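Local coordinates for protein stress response kinase A (Escherichia coli, PDB 1ZYL) that phosphorylates itself and other proteins on serine and threonine using ATP, and probably suppresses the effects of stress linked to reactive oxygen species, at residues 142-147 with 217-222. Numbering follows the deposited sequence.
Sequences IHRPTI and DLDDAR
Arg144 reaches from the loop ahead of helix 149-161 into the type I beta turn Leu218-Ala221, which follows Asp217, inferred to be an active-site residue and one of the magnesium ligands of this protein-kinase-like phosphotransferase fold. Its NH2 donates twice to the turn backbone: to Ala221 O (2.8 Å), met on a lone pair in the carbonyl plane, and to Asp219 O (3.0 Å), nearly straight at 169° although the nitrogen stands above that carbonyl's plane. Both oxygens lie at the guanidinium edge, in its plane. Bends at chi2 (-148°) and chi3 (133°) carry the Arg144 chain past Ala221, CD lying 3.4 Å from Ala221 O.

Beside this polar grip, Pro145 CB packs against Arg222 CG at 3.6 Å, and the Ile147 side chain crosses that of Arg222 at about a right angle, CG1 lying 3.9 Å from Arg222 CD.

Further out, Arg144 is positioned by a salt bridge from NH1 to Glu70, a bond from NE to Gln66 O and a cation-pi contact with Trp62, whose NE1 also binds Asp219 O. A leucine in place of Arg144 would probably leave the Ala221 and Asp219 carbonyls without this donor and Glu70 without its salt-bridge mate. Arg222 pairs with Glu151 through NH2, while its NH1 forms a salt bridge with Asp220 OD2 (2.9 Å), weak as a hydrogen bond; Arg61 NH2 is that oxygen's second salt-bridge partner. Within the turn, Ala221 N closes onto Leu218 O at 2.7 Å.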
loop_
_atom_site.group_PDB
_atom_site.type_symbol
_atom_site.label_atom_id
_atom_site.label_comp_id
_atom_site.label_asym_id
_atom_site.label_seq_id
_atom_site.Cartn_x
_atom_site.Cartn_y
_atom_site.Cartn_z
ATOM N N ILE A 142 -2.254 -1.870 16.931
ATOM C CA ILE A 142 -1.496 -1.416 18.083
ATOM C C ILE A 142 -0.038 -1.484 17.714
ATOM O O ILE A 142 0.759 -0.673 18.176
ATOM C CB ILE A 142 -1.751 -2.293 19.324
ATOM C CG1 ILE A 142 -3.161 -2.037 19.859
ATOM C CG2 ILE A 142 -0.736 -1.976 20.407
ATOM C CD1 ILE A 142 -3.523 -2.889 21.061
ATOM N N HIS A 143 0.299 -2.448 16.863
ATOM C CA HIS A 143 1.676 -2.636 16.418
ATOM C C HIS A 143 1.956 -2.085 15.021
ATOM O O HIS A 143 3.035 -1.545 14.768
ATOM C CB HIS A 143 2.043 -4.114 16.488
ATOM C CG HIS A 143 2.044 -4.649 17.881
ATOM N ND1 HIS A 143 2.815 -4.101 18.881
ATOM C CD2 HIS A 143 1.336 -5.649 18.456
ATOM C CE1 HIS A 143 2.583 -4.738 20.015
ATOM N NE2 HIS A 143 1.689 -5.682 19.785
ATOM N N ARG A 144 0.992 -2.226 14.119
ATOM C CA ARG A 144 1.155 -1.708 12.775
ATOM C C ARG A 144 1.201 -0.193 12.847
ATOM O O ARG A 144 0.630 0.416 13.756
ATOM C CB ARG A 144 -0.015 -2.116 11.903
ATOM C CG ARG A 144 -0.222 -3.596 11.817
ATOM C CD ARG A 144 -0.764 -3.940 10.470
ATOM N NE ARG A 144 -0.019 -5.056 9.920
ATOM C CZ ARG A 144 0.458 -5.090 8.687
ATOM N NH1 ARG A 144 1.129 -6.158 8.271
ATOM N NH2 ARG A 144 0.266 -4.060 7.875
ATOM N N PRO A 145 1.876 0.443 11.886
ATOM C CA PRO A 145 1.976 1.904 11.874
ATOM C C PRO A 145 0.632 2.590 11.731
ATOM O O PRO A 145 -0.338 2.015 11.229
ATOM C CB PRO A 145 2.858 2.190 10.657
ATOM C CG PRO A 145 3.664 0.968 10.513
ATOM C CD PRO A 145 2.680 -0.146 10.804
ATOM N N THR A 146 0.567 3.827 12.186
ATOM C CA THR A 146 -0.651 4.591 12.022
ATOM C C THR A 146 -0.171 5.816 11.243
ATOM O O THR A 146 0.535 6.665 11.787
ATOM C CB THR A 146 -1.282 4.951 13.380
ATOM O OG1 THR A 146 -1.874 6.247 13.310
ATOM C CG2 THR A 146 -0.249 4.905 14.471
ATOM N N ILE A 147 -0.520 5.851 9.953
ATOM C CA ILE A 147 -0.128 6.909 9.031
ATOM C C ILE A 147 0.077 8.254 9.718
ATOM O O ILE A 147 -0.762 8.721 10.495
ATOM C CB ILE A 147 -1.165 7.040 7.872
ATOM C CG1 ILE A 147 -1.051 5.831 6.944
ATOM C CG2 ILE A 147 -0.940 8.320 7.066
ATOM C CD1 ILE A 147 -1.962 5.898 5.727
ATOM N N ASP A 217 -3.937 -8.059 -0.994
ATOM C CA ASP A 217 -2.753 -7.463 -0.398
ATOM C C ASP A 217 -3.015 -6.465 0.726
ATOM O O ASP A 217 -3.193 -5.275 0.474
ATOM C CB ASP A 217 -1.923 -6.783 -1.495
ATOM C CG ASP A 217 -0.443 -6.784 -1.193
ATOM O OD1 ASP A 217 -0.087 -6.862 0.005
ATOM O OD2 ASP A 217 0.364 -6.696 -2.149
ATOM N N LEU A 218 -3.025 -6.949 1.966
ATOM C CA LEU A 218 -3.224 -6.077 3.111
ATOM C C LEU A 218 -1.895 -5.819 3.805
ATOM O O LEU A 218 -1.848 -5.205 4.869
ATOM C CB LEU A 218 -4.193 -6.697 4.112
ATOM C CG LEU A 218 -5.634 -6.982 3.691
ATOM C CD1 LEU A 218 -6.469 -7.040 4.949
ATOM C CD2 LEU A 218 -6.180 -5.909 2.765
ATOM N N ASP A 219 -0.812 -6.286 3.194
ATOM C CA ASP A 219 0.519 -6.116 3.767
ATOM C C ASP A 219 0.767 -4.686 4.247
ATOM O O ASP A 219 1.531 -4.465 5.190
ATOM C CB ASP A 219 1.591 -6.492 2.739
ATOM C CG ASP A 219 2.976 -6.629 3.358
ATOM O OD1 ASP A 219 3.976 -6.419 2.639
ATOM O OD2 ASP A 219 3.061 -6.962 4.558
ATOM N N ASP A 220 0.120 -3.719 3.599
ATOM C CA ASP A 220 0.303 -2.314 3.960
ATOM C C ASP A 220 -0.747 -1.745 4.893
ATOM O O ASP A 220 -0.618 -0.617 5.353
ATOM C CB ASP A 220 0.410 -1.454 2.700
ATOM C CG ASP A 220 1.849 -1.354 2.179
ATOM O OD1 ASP A 220 2.047 -1.316 0.940
ATOM O OD2 ASP A 220 2.781 -1.301 3.014
ATOM N N ALA A 221 -1.771 -2.531 5.192
ATOM C CA ALA A 221 -2.824 -2.092 6.100
ATOM C C ALA A 221 -2.176 -1.272 7.208
ATOM O O ALA A 221 -1.248 -1.727 7.869
ATOM C CB ALA A 221 -3.555 -3.305 6.691
ATOM N N ARG A 222 -2.670 -0.057 7.399
ATOM C CA ARG A 222 -2.125 0.841 8.401
ATOM C C ARG A 222 -3.287 1.576 9.048
ATOM O O ARG A 222 -4.419 1.434 8.605
ATOM C CB ARG A 222 -1.198 1.833 7.696
ATOM C CG ARG A 222 0.107 2.122 8.412
ATOM C CD ARG A 222 1.153 2.711 7.462
ATOM N NE ARG A 222 1.515 1.770 6.413
ATOM C CZ ARG A 222 2.751 1.617 5.956
ATOM N NH1 ARG A 222 3.008 0.741 4.995
ATOM N NH2 ARG A 222 3.736 2.337 6.465
#